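Local coordinates for rhusiopathiae surface protein B (Erysipelothrix rhusiopathiae, PDB 3V10) that probably binds collagen through this domain of a bacterial cell-wall surface adhesin, in keeping with the Collagen Hug model, at residues E192-D197 against E284-E288; I215-A221 against K258-T264. One frame throughout, in Å; residues are numbered along the deposited sequence.

Contact 1: residues E192-D197 against E284-E288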
loop_
_atom_site.group_PDB
_atom_site.type_symbol
_atom_site.label_atom_id
_atom_site.label_comp_id
_atom_site.label_asym_id
_atom_site.label_seq_id
_atom_site.Cartn_x
_atom_site.Cartn_y
_atom_site.Cartn_z
ATOM N N GLU A 192 -4.235 -10.465 28.614
ATOM C CA GLU A 192 -3.718 -11.471 29.523
ATOM C C GLU A 192 -3.013 -10.900 30.761
ATOM O O GLU A 192 -2.528 -9.770 30.769
ATOM C CB GLU A 192 -2.752 -12.391 28.767
ATOM C CG GLU A 192 -3.332 -13.504 27.917
ATOM C CD GLU A 192 -2.228 -14.471 27.501
ATOM O OE1 GLU A 192 -1.245 -14.634 28.261
ATOM O OE2 GLU A 192 -2.327 -15.087 26.425
ATOM N N ALA A 193 -2.984 -11.711 31.813
ATOM C CA ALA A 193 -2.314 -11.345 33.048
ATOM C C ALA A 193 -0.949 -11.999 32.883
ATOM O O ALA A 193 -0.685 -13.056 33.450
ATOM C CB ALA A 193 -3.058 -11.944 34.236
ATOM N N VAL A 194 -0.099 -11.388 32.063
ATOM C CA VAL A 194 1.237 -11.926 31.802
ATOM C C VAL A 194 2.037 -12.073 33.084
ATOM O O VAL A 194 1.883 -11.289 34.018
ATOM C CB VAL A 194 2.031 -11.034 30.813
ATOM C CG1 VAL A 194 1.341 -11.029 29.459
ATOM C CG2 VAL A 194 2.155 -9.617 31.365
ATOM N N GLN A 195 2.902 -13.080 33.123
ATOM C CA GLN A 195 3.695 -13.336 34.314
ATOM C C GLN A 195 5.114 -12.771 34.307
ATOM O O GLN A 195 5.949 -13.184 35.109
ATOM C CB GLN A 195 3.734 -14.842 34.592
ATOM C CG GLN A 195 2.364 -15.456 34.839
ATOM C CD GLN A 195 1.636 -14.816 36.005
ATOM O OE1 GLN A 195 2.164 -14.739 37.114
ATOM N NE2 GLN A 195 0.414 -14.357 35.760
ATOM N N SER A 196 5.389 -11.829 33.407
ATOM C CA SER A 196 6.706 -11.199 33.336
ATOM C C SER A 196 6.583 -9.946 32.485
ATOM O O SER A 196 5.518 -9.669 31.941
ATOM C CB SER A 196 7.737 -12.140 32.698
ATOM O OG SER A 196 7.642 -12.132 31.281
ATOM N N ASP A 197 7.667 -9.185 32.377
ATOM C CA ASP A 197 7.644 -7.985 31.552
ATOM C C ASP A 197 7.499 -8.454 30.105
ATOM O O ASP A 197 7.777 -9.615 29.787
ATOM C CB ASP A 197 8.943 -7.182 31.691
ATOM C CG ASP A 197 9.239 -6.758 33.125
ATOM O OD1 ASP A 197 8.296 -6.534 33.915
ATOM O OD2 ASP A 197 10.436 -6.627 33.453
ATOM N N GLU A 284 9.086 -11.445 23.559
ATOM C CA GLU A 284 9.347 -12.403 24.618
ATOM C C GLU A 284 8.593 -11.966 25.851
ATOM O O GLU A 284 8.536 -10.776 26.173
ATOM C CB GLU A 284 10.836 -12.503 24.938
ATOM C CG GLU A 284 11.173 -13.768 25.728
ATOM C CD GLU A 284 12.663 -14.025 25.822
ATOM O OE1 GLU A 284 13.248 -13.769 26.894
ATOM O OE2 GLU A 284 13.247 -14.472 24.811
ATOM N N TYR A 285 8.009 -12.944 26.531
ATOM C CA TYR A 285 7.251 -12.710 27.754
ATOM C C TYR A 285 6.829 -14.064 28.304
ATOM O O TYR A 285 6.992 -15.080 27.641
ATOM C CB TYR A 285 5.992 -11.888 27.463
ATOM C CG TYR A 285 5.032 -12.545 26.491
ATOM C CD1 TYR A 285 5.306 -12.576 25.124
ATOM C CD2 TYR A 285 3.868 -13.167 26.943
ATOM C CE1 TYR A 285 4.446 -13.210 24.226
ATOM C CE2 TYR A 285 3.001 -13.805 26.052
ATOM C CZ TYR A 285 3.297 -13.823 24.698
ATOM O OH TYR A 285 2.450 -14.462 23.816
ATOM N N LYS A 286 6.313 -14.075 29.527
ATOM C CA LYS A 286 5.800 -15.303 30.131
ATOM C C LYS A 286 4.286 -15.128 30.055
ATOM O O LYS A 286 3.772 -14.095 30.481
ATOM C CB LYS A 286 6.233 -15.417 31.595
ATOM C CG LYS A 286 7.643 -15.953 31.805
ATOM C CD LYS A 286 7.998 -15.960 33.284
ATOM C CE LYS A 286 9.426 -16.440 33.531
ATOM N NZ LYS A 286 9.509 -17.908 33.782
ATOM N N ASP A 287 3.572 -16.103 29.498
ATOM C CA ASP A 287 2.122 -15.975 29.391
ATOM C C ASP A 287 1.453 -16.045 30.758
ATOM O O ASP A 287 2.125 -16.135 31.784
ATOM C CB ASP A 287 1.524 -17.037 28.452
ATOM C CG ASP A 287 1.880 -18.459 28.852
ATOM O OD1 ASP A 287 2.033 -18.727 30.061
ATOM O OD2 ASP A 287 1.991 -19.316 27.945
ATOM N N GLU A 288 0.126 -15.987 30.769
ATOM C CA GLU A 288 -0.622 -16.022 32.025
ATOM C C GLU A 288 -0.420 -17.318 32.805
ATOM O O GLU A 288 -0.662 -17.358 34.012
ATOM C CB GLU A 288 -2.112 -15.802 31.758
ATOM C CG GLU A 288 -2.669 -16.655 30.637
ATOM C CD GLU A 288 -4.171 -16.525 30.488
ATOM O OE1 GLU A 288 -4.709 -15.444 30.800
ATOM O OE2 GLU A 288 -4.812 -17.503 30.043
#

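Contact 2: residues I215-A221 against K258-T264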
loop_
_atom_site.group_PDB
_atom_site.type_symbol
_atom_site.label_atom_id
_atom_site.label_comp_id
_atom_site.label_asym_id
_atom_site.label_seq_id
_atom_site.Cartn_x
_atom_site.Cartn_y
_atom_site.Cartn_z
ATOM N N ILE A 215 5.382 8.056 16.460
ATOM C CA ILE A 215 4.948 6.976 17.347
ATOM C C ILE A 215 3.876 7.382 18.347
ATOM O O ILE A 215 4.061 8.323 19.112
ATOM C CB ILE A 215 6.131 6.410 18.144
ATOM C CG1 ILE A 215 7.206 5.898 17.182
ATOM C CG2 ILE A 215 5.652 5.288 19.052
ATOM C CD1 ILE A 215 8.469 5.442 17.883
ATOM N N MET A 216 2.763 6.656 18.339
ATOM C CA MET A 216 1.669 6.913 19.265
ATOM C C MET A 216 1.251 5.558 19.830
ATOM O O MET A 216 1.624 4.520 19.289
ATOM C CB MET A 216 0.496 7.579 18.539
ATOM C CG MET A 216 0.833 8.925 17.881
ATOM S SD MET A 216 1.150 10.272 19.051
ATOM C CE MET A 216 2.798 10.706 18.699
ATOM N N VAL A 217 0.492 5.553 20.919
ATOM C CA VAL A 217 0.077 4.286 21.517
ATOM C C VAL A 217 -1.367 4.302 21.997
ATOM O O VAL A 217 -1.790 5.248 22.646
ATOM C CB VAL A 217 0.955 3.932 22.746
ATOM C CG1 VAL A 217 0.619 2.541 23.242
ATOM C CG2 VAL A 217 2.428 4.041 22.393
ATOM N N ASP A 218 -2.121 3.262 21.661
ATOM C CA ASP A 218 -3.490 3.149 22.140
ATOM C C ASP A 218 -3.389 2.229 23.347
ATOM O O ASP A 218 -2.745 1.179 23.281
ATOM C CB ASP A 218 -4.403 2.530 21.084
ATOM C CG ASP A 218 -4.623 3.444 19.904
ATOM O OD1 ASP A 218 -5.029 4.602 20.126
ATOM O OD2 ASP A 218 -4.394 3.009 18.756
ATOM N N VAL A 219 -3.994 2.638 24.457
ATOM C CA VAL A 219 -3.961 1.851 25.682
ATOM C C VAL A 219 -5.386 1.547 26.108
ATOM O O VAL A 219 -6.134 2.451 26.478
ATOM C CB VAL A 219 -3.252 2.622 26.810
ATOM C CG1 VAL A 219 -3.151 1.756 28.064
ATOM C CG2 VAL A 219 -1.878 3.053 26.346
ATOM N N GLU A 220 -5.759 0.272 26.048
ATOM C CA GLU A 220 -7.106 -0.136 26.419
ATOM C C GLU A 220 -7.116 -1.124 27.582
ATOM O O GLU A 220 -6.424 -2.136 27.558
ATOM C CB GLU A 220 -7.817 -0.761 25.218
ATOM C CG GLU A 220 -9.253 -1.163 25.510
ATOM C CD GLU A 220 -9.923 -1.823 24.328
ATOM O OE1 GLU A 220 -9.468 -2.914 23.918
ATOM O OE2 GLU A 220 -10.904 -1.246 23.811
ATOM N N ALA A 221 -7.905 -0.816 28.603
ATOM C CA ALA A 221 -8.016 -1.684 29.767
ATOM C C ALA A 221 -9.306 -1.358 30.506
ATOM O O ALA A 221 -9.756 -0.211 30.506
ATOM C CB ALA A 221 -6.817 -1.494 30.682
ATOM N N LYS A 258 -3.588 -7.383 31.794
ATOM C CA LYS A 258 -4.939 -7.144 31.300
ATOM C C LYS A 258 -5.111 -5.860 30.489
ATOM O O LYS A 258 -6.187 -5.262 30.475
ATOM C CB LYS A 258 -5.901 -7.153 32.491
ATOM C CG LYS A 258 -5.742 -8.395 33.360
ATOM C CD LYS A 258 -6.595 -8.343 34.619
ATOM C CE LYS A 258 -6.383 -9.597 35.460
ATOM N NZ LYS A 258 -7.205 -9.598 36.705
ATOM N N THR A 259 -4.057 -5.453 29.792
ATOM C CA THR A 259 -4.109 -4.229 29.006
ATOM C C THR A 259 -3.589 -4.443 27.590
ATOM O O THR A 259 -2.557 -5.083 27.392
ATOM C CB THR A 259 -3.279 -3.117 29.681
ATOM O OG1 THR A 259 -3.804 -2.859 30.991
ATOM C CG2 THR A 259 -3.329 -1.834 28.864
ATOM N N THR A 260 -4.321 -3.915 26.613
ATOM C CA THR A 260 -3.927 -4.025 25.215
ATOM C C THR A 260 -3.218 -2.744 24.802
ATOM O O THR A 260 -3.732 -1.643 25.014
ATOM C CB THR A 260 -5.146 -4.217 24.290
ATOM O OG1 THR A 260 -5.817 -5.436 24.625
ATOM C CG2 THR A 260 -4.708 -4.273 22.831
ATOM N N PHE A 261 -2.035 -2.893 24.217
ATOM C CA PHE A 261 -1.252 -1.755 23.763
ATOM C C PHE A 261 -1.099 -1.833 22.258
ATOM O O PHE A 261 -0.579 -2.815 21.729
ATOM C CB PHE A 261 0.135 -1.765 24.406
ATOM C CG PHE A 261 0.114 -1.598 25.896
ATOM C CD1 PHE A 261 0.086 -0.331 26.467
ATOM C CD2 PHE A 261 0.109 -2.711 26.728
ATOM C CE1 PHE A 261 0.055 -0.173 27.853
ATOM C CE2 PHE A 261 0.078 -2.565 28.111
ATOM C CZ PHE A 261 0.053 -1.291 28.675
ATOM N N THR A 262 -1.566 -0.802 21.568
ATOM C CA THR A 262 -1.454 -0.750 20.123
ATOM C C THR A 262 -0.473 0.359 19.782
ATOM O O THR A 262 -0.815 1.539 19.830
ATOM C CB THR A 262 -2.808 -0.447 19.460
ATOM O OG1 THR A 262 -3.782 -1.399 19.911
ATOM C CG2 THR A 262 -2.691 -0.542 17.947
ATOM N N VAL A 263 0.759 -0.031 19.474
ATOM C CA VAL A 263 1.798 0.922 19.114
ATOM C C VAL A 263 1.732 1.173 17.611
ATOM O O VAL A 263 1.826 0.236 16.815
ATOM C CB VAL A 263 3.209 0.379 19.468
ATOM C CG1 VAL A 263 4.277 1.375 19.045
ATOM C CG2 VAL A 263 3.305 0.109 20.966
ATOM N N THR A 264 1.566 2.434 17.221
ATOM C CA THR A 264 1.505 2.777 15.809
ATOM C C THR A 264 2.638 3.730 15.450
ATOM O O THR A 264 3.133 4.475 16.293
ATOM C CB THR A 264 0.153 3.435 15.438
ATOM O OG1 THR A 264 -0.035 4.628 16.210
ATOM C CG2 THR A 264 -0.995 2.471 15.715
HETATM O O HOH W 1 -1.698 3.712 18.458
#

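Contact 1: residues E192-D197 against E284-E288
Loop 192-197, which passes from strand 180-187 of one sheet to strand 198-204 of another in the DEv-IgG fold, meets the end of strand 276-286 through Gln-195, Ser-196 and Lys-286. Glu-284 is backbone-bonded to Lys-199 of strand 198-204, the antiparallel partner of 276-286; the loop just before that strand makes the bonds described here. Gln-195 N gives its hydrogen to Lys-286 O (3.0 Å, 152° at the hydrogen), approaching from above the carbonyl plane, with a weak second branch to Asp-287 O. In the other direction the partner is a side chain: Lys-286 N donates to Ser-196 OG at 2.9 Å. A chi1 of 81° puts this hydroxyl between its own backbone N and carbonyl, from where OG donates in turn to Asp-197 O, also 2.9 Å away.

Ala-193 is the centre of an inverse gamma turn. Its O takes a hydrogen bond from Gln-195 NE2 (2.9 Å), whose chain is bent back at chi2, and a CA-H...O contact from Glu-288 CA at 3.3 Å. Glu-192, extended beyond CG, reaches Glu-288 N with OE1 (3.2 Å), met nearly head-on to its C-O bond. The two glutamate side chains cross at about a right angle. Val-194 CG1 meets the Tyr-285 ring obliquely at CD2 (4.2 Å), and that ring stacks on Phe-166. Glu-192 OE1 and Glu-288 OE1 are only 4.4 Å apart, so each may make the other slightly harder to ionise, while the bond from Glu-288 N probably offsets part of the charge on Glu-192.

Contact 2: residues I215-A221 against K258-T264
Near-trans chi1 of Val-219 (-177°) places CG1 trans to its backbone N, while a chi1 of -64° sets the Phe-261 ring opposite its own carbonyl carbon; the two side chains then run side by side, CG1 of Val-219 lying 3.7 Å from CE1 of Phe-261. They belong to a non-hydrogen-bonded pair of antiparallel strands 208-221 and 260-269, neighbours in the five-stranded sheet. Thr-259 CG2 sits 3.4 Å above one face of the Phe-261 ring, offset toward its rim, and also touches Val-219 CG1 at 3.7 Å. Val-217 CG1 comes to the ring edge. Farther along this apolar face, Ile-215 CG2 lies beside Val-263 CG1 (4.1 Å), and Phe-261 and Ile-215 reach across to strand 246-251 of the other sheet.

Three hydrogen-bonded pairs, Met-216 with Thr-264, Asp-218 with Thr-262 and Glu-220 with Thr-260, each exchange two nearly straight backbone bonds. The shortest runs from Asp-218 N to Thr-262 O at 2.8 Å. On the face of Asp-218 and Thr-262 a water adds a second hydrogen to Thr-262 O (2.7 Å), bonds Thr-264 OG1 at 2.9 Å and donates weakly to Asp-218 OD2. Asp-218 OD1 turns to His-227, Glu-220 pairs with Lys-191, and Thr-260 OG1 bonds both Lys-191 and Asn-188.

One face is thus apolar, with the Phe-261 ring packed among Val-217, Val-219 and Thr-259; on the other, Asp-218 has His-227 and the water, and with Lys-191 beside it the charge of Glu-220 is probably largely balanced.

How the contacts relate
Contact 1 and contact 2 meet directly, with centres about 16 Å apart: Glu-192 O lies 2.8 Å from Lys-258 N, probably a hydrogen bond, and Ala-193 CB packs on Lys-258 CE at 4.3 Å. The start of 258-264 is thus probably held to the loop of contact 1. Strands 260-269 and 276-286 follow each other in the chain but lie in different sheets, so contact 2 is made within one sheet while contact 1 joins the crossing loop to the other. Both belong to the collagen binding domain. Contact 1 is the more peripheral: its centre is about 33 Å from the centre of the chain, that of contact 2 about 23 Å.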